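CRISPR-associated endonuclease Cas12b (Alicyclobacillus acidoterrestris, PDB 5U31) cleaves PAM-bearing DNA matched by its guide RNA, using a RuvC nuclease domain, as part of CRISPR adaptive immunity against viruses and other mobile genetic elements. Local coordinates at residues F540-S544 and I605-L611; Y546-D552 and L561-R566; E18-L23 and L424-E428; L73-R78 and G91-L97. The protein carries 3 engineered substitutions. One frame throughout, in Å; residues are numbered along the deposited sequence.

Contact 1: residues F540-S544 and I605-L611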
loop_
_atom_site.group_PDB
_atom_site.type_symbol
_atom_site.label_atom_id
_atom_site.label_comp_id
_atom_site.label_asym_id
_atom_site.label_seq_id
_atom_site.Cartn_x
_atom_site.Cartn_y
_atom_site.Cartn_z
ATOM N N PHE A 540 31.264 0.198 -8.274
ATOM C CA PHE A 540 32.486 0.751 -7.699
ATOM C C PHE A 540 33.575 0.963 -8.744
ATOM O O PHE A 540 34.462 1.797 -8.537
ATOM C CB PHE A 540 32.998 -0.157 -6.579
ATOM C CG PHE A 540 31.984 -0.420 -5.499
ATOM C CD1 PHE A 540 31.761 0.510 -4.497
ATOM C CD2 PHE A 540 31.257 -1.598 -5.484
ATOM C CE1 PHE A 540 30.828 0.270 -3.503
ATOM C CE2 PHE A 540 30.326 -1.843 -4.495
ATOM C CZ PHE A 540 30.111 -0.909 -3.503
ATOM N N ASP A 541 33.526 0.234 -9.863
ATOM C CA ASP A 541 34.502 0.445 -10.928
ATOM C C ASP A 541 34.383 1.843 -11.523
ATOM O O ASP A 541 35.395 2.495 -11.810
ATOM C CB ASP A 541 34.319 -0.604 -12.026
ATOM C CG ASP A 541 35.042 -1.898 -11.725
ATOM O OD1 ASP A 541 35.808 -1.937 -10.740
ATOM O OD2 ASP A 541 34.844 -2.878 -12.477
ATOM N N LYS A 542 33.154 2.325 -11.700
ATOM C CA LYS A 542 32.897 3.469 -12.563
ATOM C C LYS A 542 32.881 4.808 -11.837
ATOM O O LYS A 542 33.014 5.846 -12.494
ATOM C CB LYS A 542 31.563 3.277 -13.292
ATOM C CG LYS A 542 31.476 1.981 -14.087
ATOM C CD LYS A 542 30.086 1.770 -14.668
ATOM C CE LYS A 542 29.994 0.442 -15.407
ATOM N NZ LYS A 542 28.647 0.213 -16.005
ATOM N N LEU A 543 32.724 4.828 -10.514
ATOM C CA LEU A 543 32.610 6.118 -9.842
ATOM C C LEU A 543 33.949 6.818 -9.652
ATOM O O LEU A 543 33.962 7.988 -9.255
ATOM C CB LEU A 543 31.902 5.966 -8.492
ATOM C CG LEU A 543 32.403 4.991 -7.431
ATOM C CD1 LEU A 543 33.519 5.583 -6.618
ATOM C CD2 LEU A 543 31.260 4.645 -6.525
ATOM N N SER A 544 35.070 6.144 -9.915
ATOM C CA SER A 544 36.354 6.834 -9.884
ATOM C C SER A 544 36.478 7.804 -11.052
ATOM O O SER A 544 36.938 8.940 -10.880
ATOM C CB SER A 544 37.498 5.821 -9.901
ATOM O OG SER A 544 37.393 4.956 -11.020
ATOM N N ILE A 605 34.645 3.194 1.066
ATOM C CA ILE A 605 33.972 2.748 -0.147
ATOM C C ILE A 605 34.711 1.536 -0.684
ATOM O O ILE A 605 35.937 1.573 -0.854
ATOM C CB ILE A 605 33.918 3.859 -1.206
ATOM C CG1 ILE A 605 33.170 5.073 -0.666
ATOM C CG2 ILE A 605 33.259 3.348 -2.462
ATOM C CD1 ILE A 605 33.059 6.191 -1.661
ATOM N N LYS A 606 33.972 0.463 -0.948
ATOM C CA LYS A 606 34.583 -0.748 -1.478
ATOM C C LYS A 606 35.231 -0.465 -2.828
ATOM O O LYS A 606 34.699 0.289 -3.647
ATOM C CB LYS A 606 33.533 -1.851 -1.607
ATOM C CG LYS A 606 34.030 -3.157 -2.206
ATOM C CD LYS A 606 32.879 -4.136 -2.362
ATOM C CE LYS A 606 33.328 -5.443 -2.985
ATOM N NZ LYS A 606 32.195 -6.400 -3.117
ATOM N N GLY A 607 36.400 -1.061 -3.046
ATOM C CA GLY A 607 37.104 -0.899 -4.303
ATOM C C GLY A 607 38.098 0.242 -4.288
ATOM O O GLY A 607 39.308 0.020 -4.176
ATOM N N ASN A 608 37.599 1.470 -4.396
ATOM C CA ASN A 608 38.461 2.645 -4.414
ATOM C C ASN A 608 38.965 2.937 -3.007
ATOM O O ASN A 608 38.170 3.183 -2.094
ATOM C CB ASN A 608 37.707 3.852 -4.968
ATOM C CG ASN A 608 36.562 3.457 -5.869
ATOM O OD1 ASN A 608 35.804 2.541 -5.558
ATOM N ND2 ASN A 608 36.435 4.141 -7.002
ATOM N N ASP A 609 40.281 2.909 -2.834
ATOM C CA ASP A 609 40.881 3.309 -1.571
ATOM C C ASP A 609 41.111 4.809 -1.482
ATOM O O ASP A 609 41.343 5.323 -0.383
ATOM C CB ASP A 609 42.210 2.580 -1.360
ATOM C CG ASP A 609 42.038 1.081 -1.239
ATOM O OD1 ASP A 609 40.999 0.645 -0.702
ATOM O OD2 ASP A 609 42.939 0.341 -1.685
ATOM N N ASN A 610 41.058 5.517 -2.609
ATOM C CA ASN A 610 41.255 6.959 -2.599
ATOM C C ASN A 610 39.972 7.711 -2.270
ATOM O O ASN A 610 40.039 8.873 -1.854
ATOM C CB ASN A 610 41.808 7.414 -3.954
ATOM C CG ASN A 610 42.373 8.825 -3.921
ATOM O OD1 ASN A 610 42.708 9.352 -2.857
ATOM N ND2 ASN A 610 42.487 9.442 -5.094
ATOM N N LEU A 611 38.817 7.067 -2.412
ATOM C CA LEU A 611 37.523 7.717 -2.264
ATOM C C LEU A 611 36.825 7.261 -0.990
ATOM O O LEU A 611 36.933 6.098 -0.588
ATOM C CB LEU A 611 36.631 7.427 -3.474
ATOM C CG LEU A 611 37.085 8.101 -4.768
ATOM C CD1 LEU A 611 36.172 7.727 -5.914
ATOM C CD2 LEU A 611 37.141 9.614 -4.596
#
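The loop between strands 602-604 and 611-621 of the first RuvC region brings Ile605, Lys606, Asn608 and Leu611 against Phe540 and Leu543, where the chain enters helix 543-549. The Phe540 ring is at the middle of the contact. Lys606 lays its CB over one ring face, a CH-pi contact with CB 4.0 Å from the centroid of the Phe540 ring and displaced toward the rim; the two side chains cross at about a right angle. Farther along the lysine, CD reaches Phe540 CE2 at 4.0 Å, and the extended chain then carries NZ past the ring to a long, weak ion pair with Asp992. Ile605 arrives at the ring edge instead, its CG2 near the ring plane and 3.8 Å from Phe540 CD1. With CG anti to the carbonyl carbon (chi1 -56°), the Phe540 ring is turned toward the loop. Leu543 and Leu611 lie antiparallel alongside one another, with 3.5 Å between Leu543 CD1 and Leu611 CD1. The flat end of Asn608 lies against both Leu543 and the Phe540 carbonyl. Carbon surface does most of the joining here, and the lysine contributes its aliphatic stem while its ammonium points away from the ring, toward Asp992.

Contact 2: residues Y546-D552 and L561-R566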
loop_
_atom_site.group_PDB
_atom_site.type_symbol
_atom_site.label_atom_id
_atom_site.label_comp_id
_atom_site.label_asym_id
_atom_site.label_seq_id
_atom_site.Cartn_x
_atom_site.Cartn_y
_atom_site.Cartn_z
ATOM N N TYR A 546 33.826 8.907 -12.846
ATOM C CA TYR A 546 32.692 9.826 -12.840
ATOM C C TYR A 546 33.035 11.114 -12.098
ATOM O O TYR A 546 32.762 12.217 -12.588
ATOM C CB TYR A 546 31.467 9.146 -12.222
ATOM C CG TYR A 546 30.225 10.017 -12.208
ATOM C CD1 TYR A 546 29.346 10.028 -13.283
ATOM C CD2 TYR A 546 29.936 10.830 -11.119
ATOM C CE1 TYR A 546 28.214 10.825 -13.273
ATOM C CE2 TYR A 546 28.811 11.629 -11.102
ATOM C CZ TYR A 546 27.953 11.625 -12.178
ATOM O OH TYR A 546 26.833 12.425 -12.157
ATOM N N LEU A 547 33.637 10.996 -10.912
ATOM C CA LEU A 547 34.061 12.190 -10.187
ATOM C C LEU A 547 35.075 12.994 -10.984
ATOM O O LEU A 547 35.110 14.226 -10.882
ATOM C CB LEU A 547 34.640 11.809 -8.828
ATOM C CG LEU A 547 33.652 11.763 -7.665
ATOM C CD1 LEU A 547 34.410 11.612 -6.363
ATOM C CD2 LEU A 547 32.799 13.018 -7.646
ATOM N N ALA A 548 35.909 12.321 -11.780
ATOM C CA ALA A 548 36.831 13.037 -12.652
ATOM C C ALA A 548 36.076 13.807 -13.730
ATOM O O ALA A 548 36.432 14.946 -14.055
ATOM C CB ALA A 548 37.827 12.059 -13.277
ATOM N N GLU A 549 35.024 13.203 -14.285
ATOM C CA GLU A 549 34.210 13.854 -15.305
ATOM C C GLU A 549 33.154 14.781 -14.720
ATOM O O GLU A 549 32.621 15.623 -15.449
ATOM C CB GLU A 549 33.527 12.800 -16.182
ATOM C CG GLU A 549 34.430 12.165 -17.228
ATOM C CD GLU A 549 34.602 13.044 -18.453
ATOM O OE1 GLU A 549 33.726 13.902 -18.699
ATOM O OE2 GLU A 549 35.613 12.878 -19.170
ATOM N N HIS A 550 32.832 14.649 -13.434
ATOM C CA HIS A 550 31.773 15.438 -12.802
ATOM C C HIS A 550 32.243 15.919 -11.439
ATOM O O HIS A 550 31.805 15.422 -10.396
ATOM C CB HIS A 550 30.487 14.619 -12.679
ATOM C CG HIS A 550 29.990 14.074 -13.980
ATOM N ND1 HIS A 550 28.943 14.643 -14.673
ATOM C CD2 HIS A 550 30.393 13.012 -14.714
ATOM C CE1 HIS A 550 28.721 13.953 -15.777
ATOM N NE2 HIS A 550 29.589 12.957 -15.826
ATOM N N PRO A 551 33.130 16.907 -11.410
ATOM C CA PRO A 551 33.622 17.411 -10.127
ATOM C C PRO A 551 32.646 18.388 -9.495
ATOM O O PRO A 551 31.937 19.131 -10.179
ATOM C CB PRO A 551 34.938 18.110 -10.503
ATOM C CG PRO A 551 35.066 17.988 -12.021
ATOM C CD PRO A 551 33.715 17.641 -12.539
ATOM N N ASP A 552 32.615 18.366 -8.163
ATOM C CA ASP A 552 31.779 19.295 -7.413
ATOM C C ASP A 552 32.199 20.728 -7.701
ATOM O O ASP A 552 33.370 21.087 -7.555
ATOM C CB ASP A 552 31.881 19.017 -5.912
ATOM C CG ASP A 552 31.580 17.575 -5.557
ATOM O OD1 ASP A 552 32.449 16.710 -5.796
ATOM O OD2 ASP A 552 30.480 17.310 -5.028
ATOM N N LEU A 561 22.974 18.624 -10.543
ATOM C CA LEU A 561 22.890 17.176 -10.678
ATOM C C LEU A 561 24.008 16.596 -11.531
ATOM O O LEU A 561 24.239 15.385 -11.480
ATOM C CB LEU A 561 21.539 16.785 -11.270
ATOM C CG LEU A 561 20.346 16.894 -10.324
ATOM C CD1 LEU A 561 19.049 16.704 -11.090
ATOM C CD2 LEU A 561 20.465 15.868 -9.201
ATOM N N LEU A 562 24.701 17.417 -12.316
ATOM C CA LEU A 562 25.778 16.931 -13.164
ATOM C C LEU A 562 27.150 17.200 -12.569
ATOM O O LEU A 562 28.161 17.016 -13.256
ATOM C CB LEU A 562 25.675 17.547 -14.561
ATOM C CG LEU A 562 24.505 17.112 -15.451
ATOM C CD1 LEU A 562 24.914 17.131 -16.917
ATOM C CD2 LEU A 562 23.976 15.735 -15.063
ATOM N N SER A 563 27.209 17.623 -11.310
ATOM C CA SER A 563 28.468 17.913 -10.636
ATOM C C SER A 563 28.389 17.368 -9.221
ATOM O O SER A 563 27.505 17.758 -8.451
ATOM C CB SER A 563 28.752 19.414 -10.620
ATOM O OG SER A 563 27.777 20.103 -9.857
ATOM N N GLY A 564 29.311 16.476 -8.879
ATOM C CA GLY A 564 29.281 15.796 -7.606
ATOM C C GLY A 564 28.493 14.502 -7.670
ATOM O O GLY A 564 27.836 14.174 -8.661
ATOM N N LEU A 565 28.570 13.746 -6.576
ATOM C CA LEU A 565 27.882 12.459 -6.487
ATOM C C LEU A 565 27.463 12.270 -5.031
ATOM O O LEU A 565 28.295 11.934 -4.184
ATOM C CB LEU A 565 28.780 11.329 -6.971
ATOM C CG LEU A 565 28.120 9.972 -7.220
ATOM C CD1 LEU A 565 26.945 10.110 -8.179
ATOM C CD2 LEU A 565 29.136 8.975 -7.752
ATOM N N ARG A 566 26.178 12.493 -4.751
ATOM C CA ARG A 566 25.645 12.440 -3.398
ATOM C C ARG A 566 24.440 11.515 -3.337
ATOM O O ARG A 566 23.655 11.426 -4.284
ATOM C CB ARG A 566 25.229 13.826 -2.896
ATOM C CG ARG A 566 26.366 14.806 -2.753
ATOM C CD ARG A 566 25.859 16.222 -2.547
ATOM N NE ARG A 566 26.954 17.086 -2.127
ATOM C CZ ARG A 566 27.792 17.680 -2.966
ATOM N NH1 ARG A 566 28.773 18.439 -2.498
ATOM N NH2 ARG A 566 27.647 17.518 -4.273
#
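His550 ND1 donates to Leu562 O over 2.9 Å, with an N-H...O angle of 153°. The oxygen lies in the plane of the imidazole, whereas the nitrogen sits well above the carbonyl plane. The same residue bonds a second time through its backbone: Gly564 N gives its hydrogen to His550 O, 3.1 Å away and nearly straight at 162°. His550 is where the chain leaves helix 543-549, so these two bonds fasten the helix end to the returning segment 561-566. Its ring is also backed by Tyr546, one turn earlier, with His550 CD2 over the rim of one tyrosine face. At the tyrosine edge, Gly564 O lies in the ring plane, 3.7 Å from Tyr546 CE2. Leu565 CD1 packs 3.8 Å from Tyr546 CE2, the two side chains crossing at a slant. Past the helix, Asp552 OD2 and Arg566 NH2 form a 2.9 Å salt bridge whose hydrogen bond is weak, the carboxylate and guanidinium planes standing 81° apart. Arg566 has a second acidic partner, Glu616, at its NE, and Ser563 OG bonds to Asp553. The contact lies where the chain enters an inner strand of the RNase H-like RuvC sheet: Arg566 begins strand 566-572, flanked by 578-587 and 845-850; Leu547 leans on Val585 of strand 578-587, and Gln844, just before strand 845-850, bonds to Leu561 O and Arg566 N.

Contact 3: residues E18-L23 and L424-E428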
loop_
_atom_site.group_PDB
_atom_site.type_symbol
_atom_site.label_atom_id
_atom_site.label_comp_id
_atom_site.label_asym_id
_atom_site.label_seq_id
_atom_site.Cartn_x
_atom_site.Cartn_y
_atom_site.Cartn_z
ATOM N N GLU A 18 -26.932 24.157 -22.252
ATOM C CA GLU A 18 -27.092 23.309 -23.424
ATOM C C GLU A 18 -25.837 22.480 -23.684
ATOM O O GLU A 18 -25.925 21.365 -24.208
ATOM C CB GLU A 18 -27.460 24.170 -24.642
ATOM C CG GLU A 18 -26.343 25.065 -25.206
ATOM C CD GLU A 18 -26.039 26.307 -24.373
ATOM O OE1 GLU A 18 -24.967 26.917 -24.589
ATOM O OE2 GLU A 18 -26.863 26.682 -23.513
ATOM N N ILE A 19 -24.669 22.991 -23.295
ATOM C CA ILE A 19 -23.433 22.233 -23.454
ATOM C C ILE A 19 -23.236 21.263 -22.293
ATOM O O ILE A 19 -22.693 20.166 -22.481
ATOM C CB ILE A 19 -22.249 23.206 -23.595
ATOM C CG1 ILE A 19 -22.292 23.884 -24.966
ATOM C CG2 ILE A 19 -20.921 22.500 -23.365
ATOM C CD1 ILE A 19 -21.777 25.299 -24.936
ATOM N N ARG A 20 -23.664 21.636 -21.084
ATOM C CA ARG A 20 -23.557 20.727 -19.948
ATOM C C ARG A 20 -24.369 19.461 -20.190
ATOM O O ARG A 20 -23.886 18.346 -19.965
ATOM C CB ARG A 20 -24.011 21.429 -18.665
ATOM C CG ARG A 20 -24.116 20.505 -17.461
ATOM C CD ARG A 20 -24.713 21.199 -16.246
ATOM N NE ARG A 20 -23.691 21.799 -15.395
ATOM C CZ ARG A 20 -23.545 23.107 -15.219
ATOM N NH1 ARG A 20 -22.584 23.573 -14.427
ATOM N NH2 ARG A 20 -24.370 23.950 -15.831
ATOM N N ALA A 21 -25.611 19.617 -20.658
ATOM C CA ALA A 21 -26.415 18.454 -21.016
ATOM C C ALA A 21 -25.818 17.711 -22.202
ATOM O O ALA A 21 -26.013 16.497 -22.334
ATOM C CB ALA A 21 -27.849 18.876 -21.325
ATOM N N GLY A 22 -25.097 18.419 -23.073
ATOM C CA GLY A 22 -24.422 17.749 -24.168
ATOM C C GLY A 22 -23.252 16.913 -23.692
ATOM O O GLY A 22 -23.048 15.790 -24.161
ATOM N N LEU A 23 -22.472 17.447 -22.751
ATOM C CA LEU A 23 -21.386 16.672 -22.162
ATOM C C LEU A 23 -21.918 15.443 -21.442
ATOM O O LEU A 23 -21.317 14.365 -21.512
ATOM C CB LEU A 23 -20.580 17.545 -21.201
ATOM C CG LEU A 23 -19.762 18.676 -21.817
ATOM C CD1 LEU A 23 -19.222 19.582 -20.736
ATOM C CD2 LEU A 23 -18.632 18.098 -22.623
ATOM N N LEU A 424 -18.310 18.488 -30.178
ATOM C CA LEU A 424 -18.980 18.251 -28.910
ATOM C C LEU A 424 -20.445 17.962 -29.197
ATOM O O LEU A 424 -20.868 17.875 -30.353
ATOM C CB LEU A 424 -18.810 19.447 -27.972
ATOM C CG LEU A 424 -18.810 19.178 -26.470
ATOM C CD1 LEU A 424 -17.612 18.328 -26.086
ATOM C CD2 LEU A 424 -18.797 20.495 -25.723
ATOM N N LEU A 425 -21.217 17.804 -28.130
ATOM C CA LEU A 425 -22.652 17.605 -28.222
ATOM C C LEU A 425 -23.363 18.773 -27.562
ATOM O O LEU A 425 -22.934 19.265 -26.514
ATOM C CB LEU A 425 -23.077 16.299 -27.563
ATOM C CG LEU A 425 -22.667 15.040 -28.317
ATOM C CD1 LEU A 425 -23.388 13.848 -27.726
ATOM C CD2 LEU A 425 -22.988 15.191 -29.790
ATOM N N LYS A 426 -24.444 19.214 -28.187
ATOM C CA LYS A 426 -25.268 20.287 -27.662
ATOM C C LYS A 426 -26.702 19.791 -27.605
ATOM O O LYS A 426 -27.156 19.096 -28.517
ATOM C CB LYS A 426 -25.148 21.533 -28.533
ATOM C CG LYS A 426 -25.637 22.797 -27.881
ATOM C CD LYS A 426 -24.607 23.904 -28.025
ATOM C CE LYS A 426 -24.757 24.676 -29.325
ATOM N NZ LYS A 426 -23.697 25.722 -29.429
ATOM N N VAL A 427 -27.409 20.123 -26.529
ATOM C CA VAL A 427 -28.764 19.630 -26.305
ATOM C C VAL A 427 -29.684 20.824 -26.110
ATOM O O VAL A 427 -29.469 21.637 -25.202
ATOM C CB VAL A 427 -28.836 18.676 -25.103
ATOM C CG1 VAL A 427 -30.268 18.249 -24.856
ATOM C CG2 VAL A 427 -27.957 17.456 -25.351
ATOM N N GLU A 428 -30.707 20.927 -26.959
ATOM C CA GLU A 428 -31.660 22.031 -26.924
ATOM C C GLU A 428 -33.063 21.456 -27.035
ATOM O O GLU A 428 -33.415 20.878 -28.069
ATOM C CB GLU A 428 -31.408 23.027 -28.063
ATOM C CG GLU A 428 -29.940 23.282 -28.389
ATOM C CD GLU A 428 -29.727 23.624 -29.856
ATOM O OE1 GLU A 428 -30.674 24.144 -30.488
ATOM O OE2 GLU A 428 -28.622 23.359 -30.380
#
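Gly22 makes a hollow in the surface of helix 17-45, and strand 424-428 settles into it. With no side chain in the way, the axes of segments 18-23 and 424-428 pass at 5.6 Å, their directions 121° apart. The carbonyl of Leu425 is the bump that fills the hollow, Leu425 O standing 3.2 Å from Gly22 CA in a CA-H...O contact. Val427, whose CB points toward the helix, closes the hollow beside that carbonyl: with CG1 anti to the backbone N (chi1 177°), CG2 is left beside the N and rests 3.7 Å from Gly22 CA, while Val427 CB and Ala21 CB meet at 3.9 Å. At the other end Leu424 is the knob, spreading its two methyls between two helix residues: CD1 lies 3.6 Å from Leu23 CD2, and CD2 lies 3.8 Å from Ile19 CG2. Lys426 runs alongside Glu18 in the same direction, Lys426 CD 3.5 Å from Glu18 CG, though the charged ends are not in contact. One backbone bond pins the fit, Val427 N to Glu18 O at 3.0 Å. The helix belongs to REC1 and the strand to WED-II, so this is an interdomain seam. Strand 431-435 pairs with 424-428 as a two-stranded antiparallel sheet, Val438 of strand 437-441 packs on both Ile19 and Leu424, and Leu13, in the loop before the helix, lies against Leu23.

Contact 4: residues L73-R78 and G91-L97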
loop_
_atom_site.group_PDB
_atom_site.type_symbol
_atom_site.label_atom_id
_atom_site.label_comp_id
_atom_site.label_asym_id
_atom_site.label_seq_id
_atom_site.Cartn_x
_atom_site.Cartn_y
_atom_site.Cartn_z
ATOM N N LEU A 73 -24.489 -15.766 -29.775
ATOM C CA LEU A 73 -23.613 -15.366 -30.868
ATOM C C LEU A 73 -24.225 -15.748 -32.207
ATOM O O LEU A 73 -24.347 -14.912 -33.110
ATOM C CB LEU A 73 -22.241 -16.014 -30.694
ATOM C CG LEU A 73 -20.991 -15.389 -31.316
ATOM C CD1 LEU A 73 -20.195 -16.461 -32.026
ATOM C CD2 LEU A 73 -21.300 -14.225 -32.247
ATOM N N LEU A 74 -24.640 -17.009 -32.342
ATOM C CA LEU A 74 -25.199 -17.475 -33.603
ATOM C C LEU A 74 -26.465 -16.711 -33.965
ATOM O O LEU A 74 -26.697 -16.409 -35.141
ATOM C CB LEU A 74 -25.469 -18.975 -33.524
ATOM C CG LEU A 74 -24.208 -19.835 -33.494
ATOM C CD1 LEU A 74 -24.559 -21.263 -33.174
ATOM C CD2 LEU A 74 -23.494 -19.750 -34.828
ATOM N N GLU A 75 -27.290 -16.380 -32.966
ATOM C CA GLU A 75 -28.479 -15.571 -33.225
ATOM C C GLU A 75 -28.115 -14.239 -33.869
ATOM O O GLU A 75 -28.792 -13.786 -34.799
ATOM C CB GLU A 75 -29.250 -15.333 -31.927
ATOM C CG GLU A 75 -30.296 -16.378 -31.591
ATOM C CD GLU A 75 -31.123 -15.979 -30.379
ATOM O OE1 GLU A 75 -30.852 -16.492 -29.272
ATOM O OE2 GLU A 75 -32.028 -15.131 -30.533
ATOM N N ARG A 76 -27.045 -13.597 -33.391
ATOM C CA ARG A 76 -26.607 -12.345 -34.001
ATOM C C ARG A 76 -26.027 -12.573 -35.390
ATOM O O ARG A 76 -26.300 -11.800 -36.315
ATOM C CB ARG A 76 -25.579 -11.649 -33.115
ATOM C CG ARG A 76 -26.144 -11.097 -31.834
ATOM C CD ARG A 76 -25.233 -10.031 -31.268
ATOM N NE ARG A 76 -25.570 -9.712 -29.888
ATOM C CZ ARG A 76 -25.022 -8.717 -29.200
ATOM N NH1 ARG A 76 -24.114 -7.937 -29.771
ATOM N NH2 ARG A 76 -25.387 -8.499 -27.945
ATOM N N LEU A 77 -25.214 -13.619 -35.553
ATOM C CA LEU A 77 -24.572 -13.855 -36.842
ATOM C C LEU A 77 -25.597 -14.197 -37.912
ATOM O O LEU A 77 -25.531 -13.680 -39.033
ATOM C CB LEU A 77 -23.531 -14.967 -36.723
ATOM C CG LEU A 77 -22.407 -14.763 -35.708
ATOM C CD1 LEU A 77 -21.341 -15.838 -35.836
ATOM C CD2 LEU A 77 -21.802 -13.382 -35.861
ATOM N N ARG A 78 -26.555 -15.070 -37.585
ATOM C CA ARG A 78 -27.570 -15.448 -38.563
ATOM C C ARG A 78 -28.421 -14.249 -38.950
ATOM O O ARG A 78 -28.741 -14.055 -40.128
ATOM C CB ARG A 78 -28.458 -16.564 -38.014
ATOM C CG ARG A 78 -27.751 -17.874 -37.731
ATOM C CD ARG A 78 -27.061 -18.429 -38.948
ATOM N NE ARG A 78 -26.496 -19.746 -38.676
ATOM C CZ ARG A 78 -25.747 -20.428 -39.535
ATOM N NH1 ARG A 78 -25.274 -21.622 -39.209
ATOM N NH2 ARG A 78 -25.467 -19.908 -40.720
ATOM N N GLY A 91 -22.805 -21.159 -43.984
ATOM C CA GLY A 91 -21.876 -21.745 -43.042
ATOM C C GLY A 91 -22.561 -22.500 -41.923
ATOM O O GLY A 91 -23.609 -22.078 -41.427
ATOM N N SER A 92 -21.987 -23.624 -41.515
ATOM C CA SER A 92 -22.569 -24.358 -40.409
ATOM C C SER A 92 -22.349 -23.595 -39.106
ATOM O O SER A 92 -21.526 -22.677 -39.022
ATOM C CB SER A 92 -21.970 -25.756 -40.321
ATOM O OG SER A 92 -20.601 -25.692 -39.975
ATOM N N ASP A 93 -23.115 -23.977 -38.080
ATOM C CA ASP A 93 -22.930 -23.382 -36.761
ATOM C C ASP A 93 -21.481 -23.486 -36.309
ATOM O O ASP A 93 -20.905 -22.511 -35.816
ATOM C CB ASP A 93 -23.848 -24.054 -35.742
ATOM C CG ASP A 93 -25.266 -23.529 -35.802
ATOM O OD1 ASP A 93 -25.576 -22.755 -36.733
ATOM O OD2 ASP A 93 -26.068 -23.887 -34.908
ATOM N N ASP A 94 -20.868 -24.655 -36.488
ATOM C CA ASP A 94 -19.502 -24.840 -36.011
ATOM C C ASP A 94 -18.516 -23.985 -36.799
ATOM O O ASP A 94 -17.588 -23.410 -36.217
ATOM C CB ASP A 94 -19.124 -26.317 -36.074
ATOM C CG ASP A 94 -17.859 -26.618 -35.306
ATOM O OD1 ASP A 94 -16.767 -26.558 -35.910
ATOM O OD2 ASP A 94 -17.955 -26.890 -34.090
ATOM N N GLU A 95 -18.700 -23.877 -38.117
ATOM C CA GLU A 95 -17.825 -23.017 -38.907
ATOM C C GLU A 95 -17.890 -21.576 -38.419
ATOM O O GLU A 95 -16.856 -20.932 -38.208
ATOM C CB GLU A 95 -18.195 -23.102 -40.387
ATOM C CG GLU A 95 -17.914 -24.451 -41.004
ATOM C CD GLU A 95 -18.253 -24.500 -42.479
ATOM O OE1 GLU A 95 -17.373 -24.892 -43.271
ATOM O OE2 GLU A 95 -19.395 -24.142 -42.845
ATOM N N LEU A 96 -19.104 -21.059 -38.214
ATOM C CA LEU A 96 -19.265 -19.679 -37.769
ATOM C C LEU A 96 -18.701 -19.472 -36.368
ATOM O O LEU A 96 -18.105 -18.428 -36.083
ATOM C CB LEU A 96 -20.738 -19.284 -37.811
ATOM C CG LEU A 96 -21.253 -18.537 -39.036
ATOM C CD1 LEU A 96 -20.732 -19.147 -40.317
ATOM C CD2 LEU A 96 -22.762 -18.557 -39.009
ATOM N N LEU A 97 -18.886 -20.449 -35.479
ATOM C CA LEU A 97 -18.330 -20.331 -34.134
ATOM C C LEU A 97 -16.806 -20.316 -34.162
ATOM O O LEU A 97 -16.172 -19.539 -33.438
ATOM C CB LEU A 97 -18.838 -21.469 -33.250
ATOM C CG LEU A 97 -20.315 -21.429 -32.858
ATOM C CD1 LEU A 97 -20.614 -22.522 -31.868
ATOM C CD2 LEU A 97 -20.678 -20.086 -32.279
#
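The guanidinium of Arg78 has Leu96 CD2 over the centre of one face, 3.5 Å from Arg78 NH2, and two oxygens at its edge, close to its plane. NH1 and NH2 both donate to Gly91 O, at 2.8 Å from Arg78 NH1 and 2.9 Å from Arg78 NH2. NH1 also forms a salt bridge with Asp93 OD1, 2.7 Å away and almost straight at 171°, the carboxylate turned 40° from the guanidinium. A bend at chi2 (-57°) swings the arginine chain round to these partners, and together they fix the rotation of its flat end. They sit at the start of helix 93-107, where Ser92 is the N-cap and forms a capping box with Glu95: Glu95 N donates to Ser92 OG, and Ser92 N to Glu95 OE2 at 3.0 Å. Within REC1, segments 73-78 and 93-97 of the two helices run at nearly a right angle, and leucines pack the crossing. Leu97 CD2 meets Leu73 CD1 and Leu74 CG, each at 3.7 Å, while Leu77 CD1 packs 4.0 Å from Leu96 CB. Leu74 CD1 touches the Asp93 carboxylate. Behind the leucines, Trp40 of helix 17-45 lies against Leu73 and Leu77, and Phe186 lies against Leu96.

In the fold
Contacts 1 and 2 share helix 543-549 within the first RuvC region and touch each other, Leu611 CD2 lying 3.8 Å from Leu547 CD1. Contact 1 holds the helix start largely through carbon surface; contact 2 holds its end with hydrogen bonds and a salt bridge. Contacts 3 and 4 lie elsewhere, their centres 41 Å apart, yet helix 17-45 is near both: it forms one side of contact 3 and packs on Leu73 and Leu77 of contact 4. All four are partly buried. No touching residue of contact 3 is exposed, fitting its place between REC1 and WED-II, and a backbone bond joins it; contact 4, inside REC1, has its charged pair in more exposed surroundings.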